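Local coordinates for HEPN domain-containing protein (Sulfolobus tokodaii, PDB 1WOL), which is of unknown function but is an archaeal homologue of the HEPN domain, a helical family whose name refers to nucleotide binding, at residues Q10-L15 and R112-V117; C37-V42 and S59-N64. All coordinates share one frame; numbering follows the deposited sequence.

Contact 1 of 2, residues Q10-L15 and R112-V117; sequences QAERDL and RILNWV
L114 reaches across from helix 100-120 and sets its two methyl branches on different residues of helix 4-23. CD1 meets the single methyl of A11, with A11 CB and L114 CD1 4.0 Å apart. CD2 turns to the other leucine of the contact, where L114 CD2 and L15 CD2 are 3.8 Å apart, a methyl-to-methyl touch between side chains that pass each other at a slant. A looser third touch comes from E12, whose aliphatic CG stands 4.2 Å from CD2 of L114. In L114 the first torsion swings CG opposite the backbone N (chi1 170°), and the fork beyond it spreads over A11 and L15, one turn apart on the facing helix. Of the 152 Å² buried between the segments, 86 Å² belongs to this one leucine. Segments 10-15 and 112-117 run nearly antiparallel, their axes at 155° and 11.1 Å apart at closest approach, as neighbours in the all-helical bundle of the HEPN domain. Alanine suits the point where the backbones come nearest, A11 CA to L114 CA being 7.4 Å, because its short side chain leaves room for the branched leucine opposite. The longer L15 also touches I107 and I111, so this apolar seam continues along helix 100-120 toward its N-terminal end. E12 belongs to the margin: its CH2 groups can lie beside a leucine while its carboxylate forms a salt bridge with K118, one turn beyond L114, which ties the same two helices from their more polar side. On other faces, I113 turns to V42 of helix 27-48 and C72 of helix 67-77, and R112 holds D68 in a salt bridge.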
loop_
_atom_site.group_PDB
_atom_site.type_symbol
_atom_site.label_atom_id
_atom_site.label_comp_id
_atom_site.label_asym_id
_atom_site.label_seq_id
_atom_site.Cartn_x
_atom_site.Cartn_y
_atom_site.Cartn_z
ATOM N N GLN A 10 1.012 -12.248 -0.259
ATOM C CA GLN A 10 0.447 -11.364 -1.308
ATOM C C GLN A 10 1.162 -10.042 -1.222
ATOM O O GLN A 10 1.517 -9.420 -2.280
ATOM C CB GLN A 10 -1.013 -11.079 -1.071
ATOM C CG GLN A 10 -1.873 -12.253 -1.444
ATOM C CD GLN A 10 -3.318 -11.743 -1.366
ATOM O OE1 GLN A 10 -3.908 -11.184 -2.344
ATOM N NE2 GLN A 10 -3.855 -11.826 -0.160
ATOM N N ALA A 11 1.433 -9.586 -0.003
ATOM C CA ALA A 11 2.073 -8.234 0.057
ATOM C C ALA A 11 3.509 -8.304 -0.428
ATOM O O ALA A 11 3.912 -7.306 -1.106
ATOM C CB ALA A 11 2.058 -7.766 1.606
ATOM N N GLU A 12 4.265 -9.367 -0.124
ATOM C CA GLU A 12 5.649 -9.445 -0.552
ATOM C C GLU A 12 5.681 -9.508 -2.077
ATOM O O GLU A 12 6.507 -8.920 -2.754
ATOM C CB GLU A 12 6.296 -10.710 0.080
ATOM C CG GLU A 12 6.269 -10.433 1.521
ATOM C CD GLU A 12 7.091 -11.225 2.306
ATOM O OE1 GLU A 12 6.970 -12.477 2.016
ATOM O OE2 GLU A 12 7.779 -10.540 3.202
ATOM N N ARG A 13 4.678 -10.201 -2.681
ATOM C CA ARG A 13 4.729 -10.322 -4.167
ATOM C C ARG A 13 4.334 -8.957 -4.789
ATOM O O ARG A 13 4.907 -8.594 -5.857
ATOM C CB ARG A 13 3.599 -11.388 -4.553
ATOM C CG ARG A 13 3.639 -11.733 -6.116
ATOM C CD ARG A 13 4.975 -12.545 -6.359
ATOM N NE ARG A 13 4.827 -13.206 -7.665
ATOM C CZ ARG A 13 5.647 -14.120 -8.019
ATOM N NH1 ARG A 13 6.643 -14.494 -7.075
ATOM N NH2 ARG A 13 5.649 -14.540 -9.280
ATOM N N ASP A 14 3.376 -8.254 -4.202
ATOM C CA ASP A 14 2.977 -6.930 -4.700
ATOM C C ASP A 14 4.220 -6.001 -4.647
ATOM O O ASP A 14 4.409 -5.175 -5.541
ATOM C CB ASP A 14 1.836 -6.331 -3.834
ATOM C CG ASP A 14 0.514 -7.036 -4.060
ATOM O OD1 ASP A 14 0.436 -7.681 -5.092
ATOM O OD2 ASP A 14 -0.386 -6.868 -3.239
ATOM N N LEU A 15 5.040 -6.034 -3.546
ATOM C CA LEU A 15 6.283 -5.209 -3.474
ATOM C C LEU A 15 7.222 -5.586 -4.570
ATOM O O LEU A 15 7.806 -4.722 -5.241
ATOM C CB LEU A 15 6.898 -5.374 -2.087
ATOM C CG LEU A 15 8.240 -4.751 -1.978
ATOM C CD1 LEU A 15 8.268 -3.218 -2.181
ATOM C CD2 LEU A 15 8.764 -4.998 -0.457
ATOM N N ARG A 112 7.970 0.375 4.370
ATOM C CA ARG A 112 7.855 0.809 5.818
ATOM C C ARG A 112 6.683 0.099 6.418
ATOM O O ARG A 112 6.788 -0.416 7.517
ATOM C CB ARG A 112 7.763 2.365 5.860
ATOM C CG ARG A 112 7.435 3.270 7.064
ATOM C CD ARG A 112 8.368 4.440 6.550
ATOM N NE ARG A 112 9.131 4.716 7.516
ATOM C CZ ARG A 112 10.047 4.064 8.094
ATOM N NH1 ARG A 112 10.016 3.607 9.333
ATOM N NH2 ARG A 112 11.107 3.981 7.284
ATOM N N ILE A 113 5.526 0.076 5.758
ATOM C CA ILE A 113 4.350 -0.613 6.354
ATOM C C ILE A 113 4.495 -2.091 6.416
ATOM O O ILE A 113 4.162 -2.670 7.473
ATOM C CB ILE A 113 3.088 -0.151 5.626
ATOM C CG1 ILE A 113 2.849 1.307 5.876
ATOM C CG2 ILE A 113 1.850 -1.059 6.037
ATOM C CD1 ILE A 113 1.725 1.981 4.981
ATOM N N LEU A 114 5.033 -2.758 5.398
ATOM C CA LEU A 114 5.224 -4.170 5.399
ATOM C C LEU A 114 6.202 -4.577 6.506
ATOM O O LEU A 114 5.929 -5.546 7.208
ATOM C CB LEU A 114 5.721 -4.602 4.026
ATOM C CG LEU A 114 6.225 -6.086 3.934
ATOM C CD1 LEU A 114 5.059 -7.016 4.162
ATOM C CD2 LEU A 114 6.770 -6.339 2.495
ATOM N N ASN A 115 7.257 -3.785 6.706
ATOM C CA ASN A 115 8.238 -4.222 7.765
ATOM C C ASN A 115 7.605 -3.982 9.118
ATOM O O ASN A 115 7.941 -4.778 10.087
ATOM C CB ASN A 115 9.502 -3.346 7.742
ATOM C CG ASN A 115 10.379 -3.575 6.629
ATOM O OD1 ASN A 115 10.398 -4.604 6.067
ATOM N ND2 ASN A 115 11.261 -2.548 6.360
ATOM N N TRP A 116 6.820 -2.927 9.259
ATOM C CA TRP A 116 6.200 -2.594 10.604
ATOM C C TRP A 116 5.184 -3.713 10.908
ATOM O O TRP A 116 5.110 -4.237 12.008
ATOM C CB TRP A 116 5.617 -1.248 10.485
ATOM C CG TRP A 116 4.755 -0.896 11.669
ATOM C CD1 TRP A 116 5.203 -0.415 12.942
ATOM C CD2 TRP A 116 3.336 -0.934 11.744
ATOM N NE1 TRP A 116 4.089 -0.152 13.749
ATOM C CE2 TRP A 116 2.947 -0.447 13.041
ATOM C CE3 TRP A 116 2.341 -1.300 10.825
ATOM C CZ2 TRP A 116 1.602 -0.324 13.445
ATOM C CZ3 TRP A 116 1.017 -1.184 11.236
ATOM C CH2 TRP A 116 0.656 -0.701 12.530
ATOM N N VAL A 117 4.455 -4.196 9.896
ATOM C CA VAL A 117 3.541 -5.285 10.169
ATOM C C VAL A 117 4.326 -6.532 10.497
ATOM O O VAL A 117 3.958 -7.257 11.427
ATOM C CB VAL A 117 2.658 -5.559 8.839
ATOM C CG1 VAL A 117 1.963 -6.952 8.971
ATOM C CG2 VAL A 117 1.732 -4.450 8.664
#

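Contact 2 of 2, residues C37-V42 and S59-N64; sequences CAEKAV and SHLLTN
V42 packs against two successive leucines, L61 in the last turn of helix 58-61 and L62 just after it. The CG1 methyl of V42 does most of the work, lying 3.7 Å from L62 CD2 and 3.8 Å from L61 CB. The other methyl joins in on one side, with V42 CG2 and L62 CD2 3.9 Å apart, so that the end of L62 is set against both prongs of the valine. The two side chains cross at about a right angle, whereas L61 passes V42 more obliquely and brings its CD1 to 3.9 Å from V42 CG1. Valine is apt here: branched at CB, it offers two methyls close to its helix, and V42 CA can lie 7.2 Å from L61 CA. L62 has already left helical backbone angles, and its CB bond does not aim at V42; with CG opposite the carbonyl carbon (chi1 -53°) the side chain is carried back to the valine. There it also meets I69 and A73 of helix 67-77 and W116 of helix 100-120, which places this short helix and its exit loop against the HEPN helical bundle.

The packing thins toward E39, where only a distant apolar touch remains, E39 CG to L61 CD1 at 4.5 Å, and the carboxylate of this buried glutamate forms a salt bridge with K43. On the side turned from V42 the character changes: H60, T63 and N64 are exposed, and K53 donates hydrogen bonds to H60 O and T63 OG1, probably a favourable place for a positive charge near a helix C-terminus. With nothing but apolar contacts joining the segments, their fit depends on shape and on the exclusion of water, while polar bonds to other residues, such as those of K53, probably help to hold the turn.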
loop_
_atom_site.group_PDB
_atom_site.type_symbol
_atom_site.label_atom_id
_atom_site.label_comp_id
_atom_site.label_asym_id
_atom_site.label_seq_id
_atom_site.Cartn_x
_atom_site.Cartn_y
_atom_site.Cartn_z
ATOM N N CYS A 37 0.404 -3.634 -1.695
ATOM C CA CYS A 37 1.279 -4.201 -0.739
ATOM C C CYS A 37 0.867 -3.796 0.701
ATOM O O CYS A 37 0.746 -4.696 1.546
ATOM C CB CYS A 37 2.727 -3.750 -1.090
ATOM S SG CYS A 37 3.897 -4.243 0.291
ATOM N N ALA A 38 0.734 -2.503 0.907
ATOM C CA ALA A 38 0.434 -2.018 2.278
ATOM C C ALA A 38 -0.904 -2.534 2.748
ATOM O O ALA A 38 -1.018 -2.980 3.912
ATOM C CB ALA A 38 0.520 -0.472 2.264
ATOM N N GLU A 39 -1.902 -2.433 1.828
ATOM C CA GLU A 39 -3.272 -2.905 2.215
ATOM C C GLU A 39 -3.232 -4.405 2.588
ATOM O O GLU A 39 -3.809 -4.800 3.619
ATOM C CB GLU A 39 -4.269 -2.653 1.029
ATOM C CG GLU A 39 -5.736 -3.047 1.548
ATOM C CD GLU A 39 -6.756 -3.178 0.450
ATOM O OE1 GLU A 39 -6.571 -2.638 -0.679
ATOM O OE2 GLU A 39 -7.794 -3.838 0.768
ATOM N N LYS A 40 -2.601 -5.288 1.840
ATOM C CA LYS A 40 -2.536 -6.686 2.165
ATOM C C LYS A 40 -1.799 -6.933 3.474
ATOM O O LYS A 40 -2.209 -7.773 4.294
ATOM C CB LYS A 40 -1.965 -7.484 1.008
ATOM C CG LYS A 40 -2.920 -7.756 -0.265
ATOM C CD LYS A 40 -4.129 -6.925 -0.603
ATOM C CE LYS A 40 -4.863 -7.518 -1.771
ATOM N NZ LYS A 40 -6.030 -6.693 -1.875
ATOM N N ALA A 41 -0.685 -6.258 3.685
ATOM C CA ALA A 41 0.051 -6.401 4.965
ATOM C C ALA A 41 -0.797 -6.000 6.158
ATOM O O ALA A 41 -0.764 -6.775 7.089
ATOM C CB ALA A 41 1.275 -5.463 4.871
ATOM N N VAL A 42 -1.503 -4.893 6.071
ATOM C CA VAL A 42 -2.334 -4.418 7.220
ATOM C C VAL A 42 -3.480 -5.385 7.363
ATOM O O VAL A 42 -3.766 -5.745 8.510
ATOM C CB VAL A 42 -2.727 -3.011 7.009
ATOM C CG1 VAL A 42 -3.739 -2.588 8.067
ATOM C CG2 VAL A 42 -1.442 -2.155 7.178
ATOM N N SER A 59 -5.464 3.674 6.107
ATOM C CA SER A 59 -5.539 4.484 7.277
ATOM C C SER A 59 -6.725 4.147 8.212
ATOM O O SER A 59 -6.629 4.237 9.404
ATOM C CB SER A 59 -5.656 5.942 6.875
ATOM O OG SER A 59 -5.577 6.729 8.040
ATOM N N HIS A 60 -7.853 3.756 7.638
ATOM C CA HIS A 60 -8.998 3.478 8.497
ATOM C C HIS A 60 -8.826 2.143 9.085
ATOM O O HIS A 60 -9.385 1.908 10.114
ATOM C CB HIS A 60 -10.334 3.532 7.711
ATOM C CG HIS A 60 -10.705 4.909 7.217
ATOM N ND1 HIS A 60 -10.510 6.057 7.972
ATOM C CD2 HIS A 60 -11.419 5.293 6.126
ATOM C CE1 HIS A 60 -11.099 7.084 7.374
ATOM N NE2 HIS A 60 -11.657 6.649 6.249
ATOM N N LEU A 61 -8.001 1.273 8.478
ATOM C CA LEU A 61 -7.768 -0.050 9.002
ATOM C C LEU A 61 -6.857 -0.056 10.236
ATOM O O LEU A 61 -6.890 -0.944 11.048
ATOM C CB LEU A 61 -7.139 -0.970 7.934
ATOM C CG LEU A 61 -7.902 -1.488 6.705
ATOM C CD1 LEU A 61 -6.941 -2.280 5.788
ATOM C CD2 LEU A 61 -9.016 -2.406 7.211
ATOM N N LEU A 62 -6.004 0.940 10.350
ATOM C CA LEU A 62 -5.118 1.007 11.491
ATOM C C LEU A 62 -5.785 1.617 12.731
ATOM O O LEU A 62 -6.701 2.463 12.586
ATOM C CB LEU A 62 -3.945 1.907 11.126
ATOM C CG LEU A 62 -3.262 1.470 9.835
ATOM C CD1 LEU A 62 -2.365 2.601 9.431
ATOM C CD2 LEU A 62 -2.441 0.251 10.105
ATOM N N THR A 63 -5.218 1.249 13.867
ATOM C CA THR A 63 -5.628 1.749 15.177
ATOM C C THR A 63 -4.368 2.272 15.926
ATOM O O THR A 63 -3.530 1.516 16.314
ATOM C CB THR A 63 -6.244 0.637 15.971
ATOM O OG1 THR A 63 -7.390 0.117 15.259
ATOM C CG2 THR A 63 -6.682 1.180 17.361
ATOM N N ASN A 64 -4.287 3.571 16.076
ATOM C CA ASN A 64 -3.186 4.193 16.807
ATOM C C ASN A 64 -1.802 3.774 16.341
ATOM O O ASN A 64 -0.949 3.364 17.099
ATOM C CB ASN A 64 -3.361 3.917 18.295
ATOM C CG ASN A 64 -4.675 4.529 18.835
ATOM O OD1 ASN A 64 -5.170 5.566 18.317
ATOM N ND2 ASN A 64 -5.231 3.909 19.876
#

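How the contacts relate
The two contacts share no helix, yet they lie side by side, their centres 11 Å apart. Contact 1 joins the first and last long helices of the chain and is only partly buried, with a charged residue at its margin; contact 2 is buried at all four touching residues and sets a short helix and its exit loop on helix 27-48. That long helix links them: A11 CB lies 3.3 Å from C37 O, and V117 CG1 lies 3.3 Å from A41 O. Both interfaces are apolar, but one leucine dominates contact 1, whereas a valine meets paired leucines in contact 2.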